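Local atomic coordinates of 16S rRNA methylase (Escherichia coli, PDB entry 3MTE), a protein that methylates the N1 position of adenine 1408 in the 16S rRNA of assembled 30S subunits, using S-adenosylmethionine, and so confers resistance to several aminoglycosides. Residues Val30-Gly35 with Ile55-Val60; Val141-Asp146 with Arg208-Phe213. One frame throughout, in Å; residues are numbered along the deposited sequence.

Contact 1: residues Val30-Gly35 with Ile55-Val60; sequences VHIDLG and IGIDPV. With SAM (S-adenosylmethionine), chain C.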
loop_
_atom_site.group_PDB
_atom_site.type_symbol
_atom_site.label_atom_id
_atom_site.label_comp_id
_atom_site.label_asym_id
_atom_site.label_seq_id
_atom_site.Cartn_x
_atom_site.Cartn_y
_atom_site.Cartn_z
ATOM N N VAL A 30 -13.803 2.149 -1.668
ATOM C CA VAL A 30 -12.724 2.534 -0.761
ATOM C C VAL A 30 -11.434 1.817 -1.148
ATOM O O VAL A 30 -11.430 0.606 -1.341
ATOM C CB VAL A 30 -13.073 2.172 0.689
ATOM C CG1 VAL A 30 -11.902 2.467 1.619
ATOM C CG2 VAL A 30 -14.330 2.950 1.150
ATOM N N HIS A 31 -10.338 2.562 -1.258
ATOM C CA HIS A 31 -9.036 1.958 -1.546
ATOM C C HIS A 31 -8.067 2.200 -0.402
ATOM O O HIS A 31 -7.989 3.316 0.113
ATOM C CB HIS A 31 -8.443 2.557 -2.817
ATOM C CG HIS A 31 -7.095 2.000 -3.152
ATOM N ND1 HIS A 31 -6.938 0.784 -3.780
ATOM C CD2 HIS A 31 -5.845 2.453 -2.884
ATOM C CE1 HIS A 31 -5.646 0.517 -3.899
ATOM N NE2 HIS A 31 -4.962 1.518 -3.369
ATOM N N ILE A 32 -7.322 1.168 -0.002
ATOM C CA ILE A 32 -6.294 1.331 1.029
ATOM C C ILE A 32 -4.921 1.112 0.431
ATOM O O ILE A 32 -4.688 0.100 -0.232
ATOM C CB ILE A 32 -6.486 0.351 2.215
ATOM C CG1 ILE A 32 -7.747 0.720 3.001
ATOM C CG2 ILE A 32 -5.233 0.353 3.127
ATOM C CD1 ILE A 32 -8.057 -0.252 4.137
ATOM N N ASP A 33 -4.026 2.072 0.647
ATOM C CA ASP A 33 -2.623 1.939 0.208
ATOM C C ASP A 33 -1.754 1.822 1.465
ATOM O O ASP A 33 -1.647 2.769 2.251
ATOM C CB ASP A 33 -2.226 3.157 -0.628
ATOM C CG ASP A 33 -0.810 3.056 -1.205
ATOM O OD1 ASP A 33 -0.399 1.945 -1.617
ATOM O OD2 ASP A 33 -0.124 4.102 -1.252
ATOM N N LEU A 34 -1.144 0.654 1.668
ATOM C CA LEU A 34 -0.391 0.377 2.891
ATOM C C LEU A 34 1.092 0.695 2.694
ATOM O O LEU A 34 1.697 0.257 1.719
ATOM C CB LEU A 34 -0.561 -1.095 3.293
ATOM C CG LEU A 34 0.217 -1.585 4.523
ATOM C CD1 LEU A 34 -0.150 -0.806 5.801
ATOM C CD2 LEU A 34 -0.010 -3.082 4.712
ATOM N N GLY A 35 1.682 1.444 3.625
ATOM C CA GLY A 35 3.056 1.899 3.458
ATOM C C GLY A 35 3.094 2.918 2.335
ATOM O O GLY A 35 3.891 2.798 1.381
ATOM N N ILE A 55 -7.496 5.750 1.451
ATOM C CA ILE A 55 -6.857 5.703 2.761
ATOM C C ILE A 55 -5.399 5.312 2.562
ATOM O O ILE A 55 -5.111 4.227 2.047
ATOM C CB ILE A 55 -7.554 4.676 3.674
ATOM C CG1 ILE A 55 -9.034 5.037 3.849
ATOM C CG2 ILE A 55 -6.860 4.585 5.032
ATOM C CD1 ILE A 55 -9.857 3.930 4.507
ATOM N N GLY A 56 -4.487 6.203 2.940
ATOM C CA GLY A 56 -3.057 5.923 2.893
ATOM C C GLY A 56 -2.561 5.690 4.309
ATOM O O GLY A 56 -2.775 6.517 5.195
ATOM N N ILE A 57 -1.920 4.548 4.528
ATOM C CA ILE A 57 -1.425 4.176 5.847
ATOM C C ILE A 57 0.094 4.224 5.845
ATOM O O ILE A 57 0.736 3.626 4.962
ATOM C CB ILE A 57 -1.834 2.730 6.201
ATOM C CG1 ILE A 57 -3.357 2.561 6.104
ATOM C CG2 ILE A 57 -1.344 2.365 7.588
ATOM C CD1 ILE A 57 -3.827 1.166 6.432
ATOM N N ASP A 58 0.668 4.923 6.820
ATOM C CA ASP A 58 2.124 4.926 7.014
ATOM C C ASP A 58 2.461 5.153 8.481
ATOM O O ASP A 58 1.787 5.934 9.176
ATOM C CB ASP A 58 2.818 5.974 6.132
ATOM C CG ASP A 58 4.282 5.613 5.828
ATOM O OD1 ASP A 58 4.546 5.071 4.739
ATOM O OD2 ASP A 58 5.165 5.840 6.687
ATOM N N PRO A 59 3.496 4.460 8.973
ATOM C CA PRO A 59 3.928 4.593 10.368
ATOM C C PRO A 59 4.754 5.850 10.643
ATOM O O PRO A 59 4.914 6.213 11.809
ATOM C CB PRO A 59 4.792 3.336 10.592
ATOM C CG PRO A 59 5.237 2.919 9.242
ATOM C CD PRO A 59 4.101 3.291 8.305
ATOM N N VAL A 60 5.278 6.496 9.606
ATOM C CA VAL A 60 6.094 7.694 9.811
ATOM C C VAL A 60 5.331 8.935 9.341
ATOM O O VAL A 60 5.279 9.241 8.152
ATOM C CB VAL A 60 7.454 7.591 9.091
ATOM C CG1 VAL A 60 8.360 8.753 9.501
ATOM C CG2 VAL A 60 8.119 6.240 9.416
HETATM N N SAM C . 4.343 3.267 -1.341
HETATM C CA SAM C . 5.448 4.220 -1.291
HETATM C C SAM C . 5.748 4.782 -2.674
HETATM O OXT SAM C . 5.322 4.219 -3.683
HETATM C CB SAM C . 6.718 3.568 -0.737
HETATM C CG SAM C . 7.589 4.565 0.013
HETATM S SD SAM C . 8.975 3.782 0.879
HETATM C CE SAM C . 9.728 2.824 -0.450
HETATM C "C5'" SAM C . 8.215 2.457 1.843
HETATM C "C4'" SAM C . 7.253 2.969 2.926
HETATM O "O4'" SAM C . 6.832 1.853 3.683
HETATM C "C3'" SAM C . 7.868 3.962 3.903
HETATM O "O3'" SAM C . 7.069 5.115 3.980
HETATM C "C2'" SAM C . 7.779 3.292 5.262
HETATM O "O2'" SAM C . 7.527 4.203 6.320
HETATM C "C1'" SAM C . 6.670 2.271 5.030
HETATM N N9 SAM C . 6.823 1.135 5.954
HETATM C C8 SAM C . 7.984 0.510 6.334
HETATM N N7 SAM C . 7.658 -0.474 7.208
HETATM C C5 SAM C . 6.318 -0.475 7.380
HETATM C C6 SAM C . 5.464 -1.245 8.156
HETATM N N6 SAM C . 5.949 -2.219 8.929
HETATM N N1 SAM C . 4.114 -1.000 8.104
HETATM C C2 SAM C . 3.592 0.011 7.318
HETATM N N3 SAM C . 4.450 0.774 6.554
HETATM C C4 SAM C . 5.782 0.532 6.595
#
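His31 and Asp33 pair through their backbones with Ile55 and Ile57, one parallel strand beside the other. His31 O receives Ile55 N at 2.8 Å, Ile55 O receives Asp33 N at the same length, and Asp33 O receives Ile57 N at 2.9 Å; N-H...O angles of 169° or more show that all three are nearly straight. The fourth rung, from Gly35 N to Ile57 O, is weak, bent to 123° where the chain leaves the strand and Gly35 takes a positive phi of 69°.

Apolar contacts join the side chains on the face bearing Ile32, Leu34, Ile55 and Ile57. Ile32 and Ile55 run side by side, while the CD1 methyl of Ile57 slants across to the CG2 branch of Ile32 at 3.7 Å. That branch lies anti to the backbone N of Ile32, which turns it toward the neighbouring strand. Leu34 CD1 lies 3.8 Å from Ile57 CG2, the two side chains running at a slant to each other. Val86 of strand 83-87 continues this layer beyond both Ile55 and Ile57.

The two strands, joined through helix 40-48, form the first beta-alpha-beta unit of a Rossmann-like class I methyltransferase, whose cofactor sits at the C-terminal ends of the strands. Gly35 O accepts the amino N of S-adenosylmethionine. Both carboxylate oxygens of Asp58 are used on the ribose: OD1 takes O3' at 2.6 Å and OD2 takes O2' at 2.9 Å. OD1 also accepts Gly37 N, and OD2 uses its anti lone pair for Val60 N, closing an Asx turn; these backbone bonds probably fix the carboxylate's orientation toward the two hydroxyls. Pro59 CD approaches adenine N3 to 3.1 Å. Asp33, on the other face from Ile32, is held by Thr36 and Ser105.

Contact 2: residues Val141-Asp146 with Arg208-Phe213; sequences VTTYSD and RKRSFF
Thr142 and Phe213 form an antiparallel hydrogen-bonded pair, Thr142 N to Phe213 O at 2.8 Å and Phe213 N to Thr142 O at 2.9 Å. One residue on, the Thr143 hydroxyl replaces a backbone donor: OG1 gives its proton to Ser211 O at 2.8 Å, placed there by a chi1 of -171° that sets it opposite the backbone N. Arg210 bends at chi3 (-51°) and carries NH1 to Tyr144 O at 3.0 Å, approaching from 24° outside the carbonyl plane. Water 2 accepts from Tyr144 N and donates to Ser211 O, bridging the two backbones.

The contact lies where strand 136-142 meets the start of strand 212-219, the latter being the one reversed strand of the Rossmann-like sheet, as in class I methyltransferases. Beyond it, Asp146 N-caps the next helix through Glu149 N, and Ser145 packs on Trp110 and Trp200, residues assigned to the cofactor site.

In the packing, Thr143 lies alongside Phe212, its CB 3.5 Å from ring atom CD1, while Leu204 of helix 199-206 touches both Phe212 and Arg210. The guanidinium CZ of Arg208 lies over one face of the Arg210 guanidinium, offset toward its rim, with the planes clearly inclined.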
loop_
_atom_site.group_PDB
_atom_site.type_symbol
_atom_site.label_atom_id
_atom_site.label_comp_id
_atom_site.label_asym_id
_atom_site.label_seq_id
_atom_site.Cartn_x
_atom_site.Cartn_y
_atom_site.Cartn_z
ATOM N N VAL A 141 3.635 -4.415 -5.455
ATOM C CA VAL A 141 4.688 -4.139 -6.444
ATOM C C VAL A 141 6.022 -4.044 -5.714
ATOM O O VAL A 141 6.178 -3.209 -4.832
ATOM C CB VAL A 141 4.398 -2.849 -7.223
ATOM C CG1 VAL A 141 5.512 -2.556 -8.207
ATOM C CG2 VAL A 141 3.048 -2.972 -7.972
ATOM N N THR A 142 6.969 -4.921 -6.055
ATOM C CA THR A 142 8.193 -5.034 -5.267
ATOM C C THR A 142 9.453 -4.918 -6.112
ATOM O O THR A 142 9.437 -5.226 -7.302
ATOM C CB THR A 142 8.258 -6.389 -4.538
ATOM O OG1 THR A 142 8.141 -7.436 -5.499
ATOM C CG2 THR A 142 7.109 -6.514 -3.509
ATOM N N THR A 143 10.528 -4.482 -5.457
ATOM C CA THR A 143 11.868 -4.405 -6.028
ATOM C C THR A 143 12.822 -4.197 -4.837
ATOM O O THR A 143 12.386 -3.778 -3.753
ATOM C CB THR A 143 11.975 -3.223 -7.015
ATOM O OG1 THR A 143 13.228 -3.286 -7.715
ATOM C CG2 THR A 143 11.879 -1.889 -6.274
ATOM N N TYR A 144 14.107 -4.500 -4.996
ATOM C CA TYR A 144 15.066 -4.163 -3.948
ATOM C C TYR A 144 15.314 -2.668 -3.996
ATOM O O TYR A 144 15.468 -2.106 -5.074
ATOM C CB TYR A 144 16.393 -4.905 -4.143
ATOM C CG TYR A 144 16.302 -6.405 -4.016
ATOM C CD1 TYR A 144 15.963 -7.002 -2.809
ATOM C CD2 TYR A 144 16.596 -7.230 -5.101
ATOM C CE1 TYR A 144 15.896 -8.383 -2.686
ATOM C CE2 TYR A 144 16.539 -8.607 -4.983
ATOM C CZ TYR A 144 16.185 -9.178 -3.776
ATOM O OH TYR A 144 16.124 -10.549 -3.664
ATOM N N SER A 145 15.335 -2.014 -2.834
ATOM C CA SER A 145 15.539 -0.566 -2.779
ATOM C C SER A 145 16.949 -0.164 -3.195
ATOM O O SER A 145 17.149 0.883 -3.808
ATOM C CB SER A 145 15.279 -0.037 -1.365
ATOM O OG SER A 145 13.945 -0.302 -0.968
ATOM N N ASP A 146 17.931 -0.965 -2.793
ATOM C CA ASP A 146 19.318 -0.744 -3.207
ATOM C C ASP A 146 20.132 -2.011 -3.015
ATOM O O ASP A 146 19.620 -3.002 -2.500
ATOM C CB ASP A 146 19.961 0.469 -2.505
ATOM C CG ASP A 146 19.926 0.382 -0.981
ATOM O OD1 ASP A 146 19.820 -0.729 -0.421
ATOM O OD2 ASP A 146 20.018 1.454 -0.336
ATOM N N ARG A 208 19.161 3.645 -12.151
ATOM C CA ARG A 208 19.677 2.534 -12.940
ATOM C C ARG A 208 18.570 1.549 -13.290
ATOM O O ARG A 208 17.565 1.441 -12.574
ATOM C CB ARG A 208 20.790 1.802 -12.173
ATOM C CG ARG A 208 20.318 1.155 -10.874
ATOM C CD ARG A 208 21.417 0.297 -10.255
ATOM N NE ARG A 208 21.011 -0.325 -8.995
ATOM C CZ ARG A 208 20.377 -1.493 -8.896
ATOM N NH1 ARG A 208 20.052 -2.180 -9.985
ATOM N NH2 ARG A 208 20.063 -1.971 -7.700
ATOM N N LYS A 209 18.761 0.831 -14.390
ATOM C CA LYS A 209 17.853 -0.256 -14.761
ATOM C C LYS A 209 17.672 -1.231 -13.610
ATOM O O LYS A 209 18.642 -1.670 -12.988
ATOM C CB LYS A 209 18.355 -1.007 -16.006
ATOM C CG LYS A 209 17.535 -2.268 -16.314
ATOM C CD LYS A 209 17.921 -2.914 -17.648
ATOM C CE LYS A 209 17.073 -4.160 -17.902
ATOM N NZ LYS A 209 17.308 -4.762 -19.246
ATOM N N ARG A 210 16.420 -1.578 -13.335
ATOM C CA ARG A 210 16.096 -2.413 -12.186
ATOM C C ARG A 210 14.922 -3.304 -12.567
ATOM O O ARG A 210 14.100 -2.914 -13.394
ATOM C CB ARG A 210 15.671 -1.492 -11.036
ATOM C CG ARG A 210 15.575 -2.121 -9.681
ATOM C CD ARG A 210 15.133 -1.064 -8.679
ATOM N NE ARG A 210 15.949 0.147 -8.765
ATOM C CZ ARG A 210 16.887 0.480 -7.884
ATOM N NH1 ARG A 210 17.137 -0.314 -6.851
ATOM N NH2 ARG A 210 17.571 1.606 -8.030
ATOM N N SER A 211 14.823 -4.476 -11.945
ATOM C CA SER A 211 13.654 -5.342 -12.132
ATOM C C SER A 211 12.577 -5.023 -11.089
ATOM O O SER A 211 12.879 -4.913 -9.909
ATOM C CB SER A 211 14.039 -6.819 -11.989
ATOM O OG SER A 211 15.238 -7.125 -12.688
ATOM N N PHE A 212 11.331 -4.909 -11.529
ATOM C CA PHE A 212 10.203 -4.733 -10.605
ATOM C C PHE A 212 9.211 -5.855 -10.845
ATOM O O PHE A 212 9.136 -6.377 -11.966
ATOM C CB PHE A 212 9.506 -3.387 -10.838
ATOM C CG PHE A 212 10.433 -2.204 -10.821
ATOM C CD1 PHE A 212 10.587 -1.439 -9.667
ATOM C CD2 PHE A 212 11.155 -1.856 -11.963
ATOM C CE1 PHE A 212 11.437 -0.336 -9.662
ATOM C CE2 PHE A 212 12.003 -0.758 -11.964
ATOM C CZ PHE A 212 12.155 -0.004 -10.818
ATOM N N PHE A 213 8.445 -6.220 -9.814
ATOM C CA PHE A 213 7.477 -7.315 -9.932
ATOM C C PHE A 213 6.142 -6.914 -9.389
ATOM O O PHE A 213 6.064 -6.295 -8.329
ATOM C CB PHE A 213 7.985 -8.523 -9.170
ATOM C CG PHE A 213 9.361 -8.905 -9.574
ATOM C CD1 PHE A 213 9.568 -9.638 -10.729
ATOM C CD2 PHE A 213 10.450 -8.483 -8.834
ATOM C CE1 PHE A 213 10.852 -9.961 -11.132
ATOM C CE2 PHE A 213 11.730 -8.817 -9.225
ATOM C CZ PHE A 213 11.926 -9.553 -10.365
HETATM O O HOH W 1 5.583 -8.175 -5.834
HETATM O O HOH W 2 14.576 -6.081 -7.613
HETATM O O HOH W 3 18.278 3.129 -4.981
#

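Overall arrangement
Contacts 1 and 2 belong to one seven-stranded sheet but lie on opposite sides of strand 101-107, with centres about 21 Å apart and nearest atoms about 8 Å apart. Contact 1 is central, its centre about 6 Å from that of the chain, and none of its touching residues is exposed; the centre of contact 2 lies about 16 Å from it, with two exposed. Their chemistry differs in step with this: parallel backbone rungs over an aliphatic layer in the first, against one antiparallel pair extended by hydroxyl, guanidinium and water bridges in the second. Contact 1 binds the cofactor directly, whereas contact 2 comes near it through Ser145, about 5 Å away by its side chain.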